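Local atomic coordinates of molybdopterin-guanine dinucleotide biosynthesis adapter protein (Escherichia coli, PDB entry 1NP6), a protein that binds GTP, hydrolyses it weakly, and may act as an adapter for efficient making and use of the molybdopterin guanine dinucleotide cofactor. Residues 25-35 against 158-169. Residues are numbered along the deposited sequence; the frame is centred on the assembly and turned at random.
Sequences KLIPALCARGI and VEGLADFVVEWM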
loop_
_atom_site.group_PDB
_atom_site.type_symbol
_atom_site.label_atom_id
_atom_site.label_comp_id
_atom_site.label_asym_id
_atom_site.label_seq_id
_atom_site.Cartn_x
_atom_site.Cartn_y
_atom_site.Cartn_z
ATOM N N LYS B 25 1.157 -0.559 -22.880
ATOM C CA LYS B 25 1.059 -1.684 -23.825
ATOM C C LYS B 25 2.035 -2.846 -23.564
ATOM O O LYS B 25 1.780 -3.979 -23.968
ATOM C CB LYS B 25 1.262 -1.221 -25.276
ATOM C CG LYS B 25 0.892 0.223 -25.573
ATOM C CD LYS B 25 0.598 0.414 -27.049
ATOM C CE LYS B 25 1.862 0.721 -27.836
ATOM N NZ LYS B 25 1.761 0.300 -29.268
ATOM N N LEU B 26 3.169 -2.574 -22.929
ATOM C CA LEU B 26 4.149 -3.634 -22.684
ATOM C C LEU B 26 3.708 -4.589 -21.583
ATOM O O LEU B 26 3.887 -5.815 -21.710
ATOM C CB LEU B 26 5.527 -3.020 -22.344
ATOM C CG LEU B 26 6.625 -4.021 -21.967
ATOM C CD1 LEU B 26 7.028 -4.914 -23.143
ATOM C CD2 LEU B 26 7.842 -3.264 -21.370
ATOM N N ILE B 27 3.127 -4.034 -20.513
ATOM C CA ILE B 27 2.694 -4.811 -19.352
ATOM C C ILE B 27 1.662 -5.910 -19.730
ATOM O O ILE B 27 1.838 -7.074 -19.366
ATOM C CB ILE B 27 2.212 -3.878 -18.198
ATOM C CG1 ILE B 27 3.427 -3.202 -17.515
ATOM C CG2 ILE B 27 1.401 -4.646 -17.142
ATOM C CD1 ILE B 27 3.076 -1.957 -16.672
ATOM N N PRO B 28 0.613 -5.562 -20.468
ATOM C CA PRO B 28 -0.315 -6.594 -20.975
ATOM C C PRO B 28 0.389 -7.680 -21.780
ATOM O O PRO B 28 0.089 -8.860 -21.575
ATOM C CB PRO B 28 -1.290 -5.801 -21.874
ATOM C CG PRO B 28 -1.255 -4.403 -21.347
ATOM C CD PRO B 28 0.180 -4.195 -20.833
ATOM N N ALA B 29 1.309 -7.277 -22.671
ATOM C CA ALA B 29 2.062 -8.180 -23.506
ATOM C C ALA B 29 2.927 -9.137 -22.685
ATOM O O ALA B 29 3.036 -10.323 -23.006
ATOM C CB ALA B 29 2.907 -7.404 -24.484
ATOM N N LEU B 30 3.541 -8.623 -21.626
ATOM C CA LEU B 30 4.274 -9.484 -20.704
ATOM C C LEU B 30 3.331 -10.481 -20.004
ATOM O O LEU B 30 3.630 -11.675 -19.917
ATOM C CB LEU B 30 5.055 -8.641 -19.677
ATOM C CG LEU B 30 6.247 -7.822 -20.214
ATOM C CD1 LEU B 30 6.799 -6.864 -19.152
ATOM C CD2 LEU B 30 7.363 -8.710 -20.787
ATOM N N CYS B 31 2.201 -9.974 -19.506
ATOM C CA CYS B 31 1.227 -10.785 -18.790
ATOM C C CYS B 31 0.695 -11.920 -19.680
ATOM O O CYS B 31 0.419 -13.021 -19.195
ATOM C CB CYS B 31 0.059 -9.916 -18.314
ATOM S SG CYS B 31 0.375 -8.931 -16.841
ATOM N N ALA B 32 0.577 -11.649 -20.978
ATOM C CA ALA B 32 0.108 -12.655 -21.944
ATOM C C ALA B 32 1.054 -13.853 -22.057
ATOM O O ALA B 32 0.607 -14.960 -22.337
ATOM C CB ALA B 32 -0.111 -12.030 -23.307
ATOM N N ARG B 33 2.354 -13.625 -21.848
ATOM C CA ARG B 33 3.354 -14.703 -21.868
ATOM C C ARG B 33 3.498 -15.442 -20.517
ATOM O O ARG B 33 4.332 -16.361 -20.382
ATOM C CB ARG B 33 4.713 -14.163 -22.329
ATOM C CG ARG B 33 4.769 -13.681 -23.769
ATOM C CD ARG B 33 5.850 -12.646 -24.019
ATOM N NE ARG B 33 5.664 -11.915 -25.272
ATOM C CZ ARG B 33 6.284 -12.199 -26.409
ATOM N NH1 ARG B 33 7.139 -13.208 -26.477
ATOM N NH2 ARG B 33 6.052 -11.473 -27.491
ATOM N N GLY B 34 2.698 -15.016 -19.534
ATOM C CA GLY B 34 2.663 -15.575 -18.185
ATOM C C GLY B 34 3.610 -14.884 -17.194
ATOM O O GLY B 34 3.772 -15.336 -16.063
ATOM N N ILE B 35 4.257 -13.808 -17.623
ATOM C CA ILE B 35 5.078 -12.991 -16.720
ATOM C C ILE B 35 4.167 -12.211 -15.771
ATOM O O ILE B 35 3.180 -11.629 -16.206
ATOM C CB ILE B 35 5.981 -12.015 -17.520
ATOM C CG1 ILE B 35 7.082 -12.785 -18.259
ATOM C CG2 ILE B 35 6.585 -10.926 -16.588
ATOM C CD1 ILE B 35 7.301 -12.310 -19.665
ATOM N N VAL B 158 6.165 -3.608 -30.032
ATOM C CA VAL B 158 5.880 -4.024 -28.654
ATOM C C VAL B 158 6.128 -5.512 -28.353
ATOM O O VAL B 158 6.700 -5.847 -27.297
ATOM C CB VAL B 158 4.444 -3.608 -28.214
ATOM C CG1 VAL B 158 4.152 -4.043 -26.777
ATOM C CG2 VAL B 158 4.248 -2.103 -28.358
ATOM N N GLU B 159 5.692 -6.404 -29.248
ATOM C CA GLU B 159 6.000 -7.834 -29.089
ATOM C C GLU B 159 7.506 -8.134 -29.145
ATOM O O GLU B 159 7.999 -9.012 -28.429
ATOM C CB GLU B 159 5.250 -8.708 -30.112
ATOM C CG GLU B 159 3.729 -8.593 -30.061
ATOM C CD GLU B 159 3.125 -9.120 -28.766
ATOM O OE1 GLU B 159 3.644 -10.121 -28.214
ATOM O OE2 GLU B 159 2.128 -8.523 -28.297
ATOM N N GLY B 160 8.223 -7.417 -30.004
ATOM C CA GLY B 160 9.663 -7.541 -30.103
ATOM C C GLY B 160 10.330 -7.114 -28.800
ATOM O O GLY B 160 11.267 -7.775 -28.337
ATOM N N LEU B 161 9.825 -6.022 -28.223
ATOM C CA LEU B 161 10.275 -5.505 -26.923
ATOM C C LEU B 161 10.016 -6.514 -25.792
ATOM O O LEU B 161 10.884 -6.756 -24.953
ATOM C CB LEU B 161 9.609 -4.145 -26.637
ATOM C CG LEU B 161 10.005 -3.367 -25.371
ATOM C CD1 LEU B 161 11.529 -3.220 -25.243
ATOM C CD2 LEU B 161 9.331 -2.004 -25.356
ATOM N N ALA B 162 8.830 -7.122 -25.788
ATOM C CA ALA B 162 8.493 -8.159 -24.819
ATOM C C ALA B 162 9.416 -9.386 -24.946
ATOM O O ALA B 162 9.761 -10.003 -23.943
ATOM C CB ALA B 162 6.994 -8.574 -24.945
ATOM N N ASP B 163 9.832 -9.708 -26.168
ATOM C CA ASP B 163 10.754 -10.810 -26.414
ATOM C C ASP B 163 12.126 -10.490 -25.829
ATOM O O ASP B 163 12.769 -11.363 -25.252
ATOM C CB ASP B 163 10.914 -11.089 -27.914
ATOM C CG ASP B 163 9.690 -11.768 -28.531
ATOM O OD1 ASP B 163 8.764 -12.154 -27.795
ATOM O OD2 ASP B 163 9.578 -11.956 -29.753
ATOM N N PHE B 164 12.564 -9.245 -25.999
ATOM C CA PHE B 164 13.895 -8.818 -25.547
ATOM C C PHE B 164 13.988 -8.822 -24.014
ATOM O O PHE B 164 15.043 -9.158 -23.433
ATOM C CB PHE B 164 14.245 -7.441 -26.130
ATOM C CG PHE B 164 15.550 -6.876 -25.622
ATOM C CD1 PHE B 164 16.740 -7.129 -26.295
ATOM C CD2 PHE B 164 15.577 -6.096 -24.465
ATOM C CE1 PHE B 164 17.953 -6.623 -25.810
ATOM C CE2 PHE B 164 16.781 -5.589 -23.979
ATOM C CZ PHE B 164 17.966 -5.851 -24.666
ATOM N N VAL B 165 12.892 -8.428 -23.369
ATOM C CA VAL B 165 12.805 -8.450 -21.909
ATOM C C VAL B 165 12.834 -9.893 -21.386
ATOM O O VAL B 165 13.611 -10.204 -20.500
ATOM C CB VAL B 165 11.599 -7.634 -21.357
ATOM C CG1 VAL B 165 11.447 -7.789 -19.830
ATOM C CG2 VAL B 165 11.687 -6.152 -21.743
ATOM N N VAL B 166 12.028 -10.798 -21.927
ATOM C CA VAL B 166 12.171 -12.223 -21.532
ATOM C C VAL B 166 13.628 -12.773 -21.614
ATOM O O VAL B 166 14.124 -13.432 -20.684
ATOM C CB VAL B 166 11.224 -13.147 -22.329
ATOM C CG1 VAL B 166 11.442 -14.621 -21.939
ATOM C CG2 VAL B 166 9.791 -12.751 -22.083
ATOM N N GLU B 167 14.297 -12.483 -22.726
ATOM C CA GLU B 167 15.643 -12.975 -22.982
ATOM C C GLU B 167 16.670 -12.411 -21.995
ATOM O O GLU B 167 17.582 -13.119 -21.594
ATOM C CB GLU B 167 16.049 -12.679 -24.424
ATOM C CG GLU B 167 15.553 -13.742 -25.388
ATOM C CD GLU B 167 15.012 -13.162 -26.677
ATOM O OE1 GLU B 167 15.729 -12.363 -27.318
ATOM O OE2 GLU B 167 13.872 -13.512 -27.052
ATOM N N TRP B 168 16.506 -11.137 -21.634
ATOM C CA TRP B 168 17.279 -10.496 -20.580
ATOM C C TRP B 168 17.004 -11.143 -19.217
ATOM O O TRP B 168 17.942 -11.373 -18.435
ATOM C CB TRP B 168 17.004 -8.984 -20.548
ATOM C CG TRP B 168 17.629 -8.297 -19.354
ATOM C CD1 TRP B 168 18.944 -7.898 -19.219
ATOM C CD2 TRP B 168 16.975 -7.939 -18.132
ATOM N NE1 TRP B 168 19.128 -7.308 -17.991
ATOM C CE2 TRP B 168 17.945 -7.332 -17.297
ATOM C CE3 TRP B 168 15.662 -8.078 -17.642
ATOM C CZ2 TRP B 168 17.641 -6.862 -16.016
ATOM C CZ3 TRP B 168 15.362 -7.615 -16.370
ATOM C CH2 TRP B 168 16.352 -7.004 -15.570
ATOM N N MET B 169 15.732 -11.452 -18.942
ATOM C CA MET B 169 15.342 -12.087 -17.677
ATOM C C MET B 169 16.007 -13.461 -17.479
ATOM O O MET B 169 16.406 -13.818 -16.362
ATOM C CB MET B 169 13.814 -12.226 -17.562
ATOM C CG MET B 169 13.079 -10.930 -17.188
ATOM S SD MET B 169 11.237 -11.123 -17.407
ATOM C CE MET B 169 10.880 -11.978 -15.927
HETATM O O HOH W 1 3.274 -10.982 -25.587
#
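Leu26, Ala29 and Leu30 meet Val158, Leu161, Ala162 and Val165 in an apolar seam, with the small Ala29 and Ala162 facing each other in its middle and leucines and valines flanking them. CB of Ala29 lies 4.3 Å from CB of Ala162, and the segment axes are 9.4 Å apart, crossing at -60°. Leu26 holds CG anti to its own backbone N (chi1 176°), which carries CD1 over the backbone of Ala162 and to 4.0 Å from Leu161 CG. Leu30 reaches Val165 through CD2. Val158 spreads its two methyls: CG1 packs on the Lys25 carbonyl and faces Ala29 CB, while CG2 lies 3.6 Å from Lys25 NZ. With both methyls gone in an alanine here, a gap would probably open beside Ala29 and the last methylene of Lys25 (CE), next to its ammonium, would lose its apolar neighbour.

This is a P-loop NTPase fold, and the pair joins the helix that follows the Walker A loop to the C-terminal helix on a parallel sheet; Leu30 and Met169 both rest on Leu103 of strand 103-107. Past the Schellman turn at Gly34, Ile35 CD1 presses tightly on Val166 CG2, at 3.5 Å.

Polar contacts gather around Arg33, at the solvent-facing border of the seam. Its NH2 donates to Glu159 OE1 at 2.9 Å in a salt bridge, bent to 140°, the two planes nearly parallel but offset, NH2 meeting OE1 on its anti side and somewhat out of both planes. Asp163 adds a second carboxylate, turned steeply to the guanidinium, although its modelled approach is too short to be trusted in detail. One water accepts from Arg33 NE and donates to both Glu159 OE1 and, at 2.7 Å, Ala29 O.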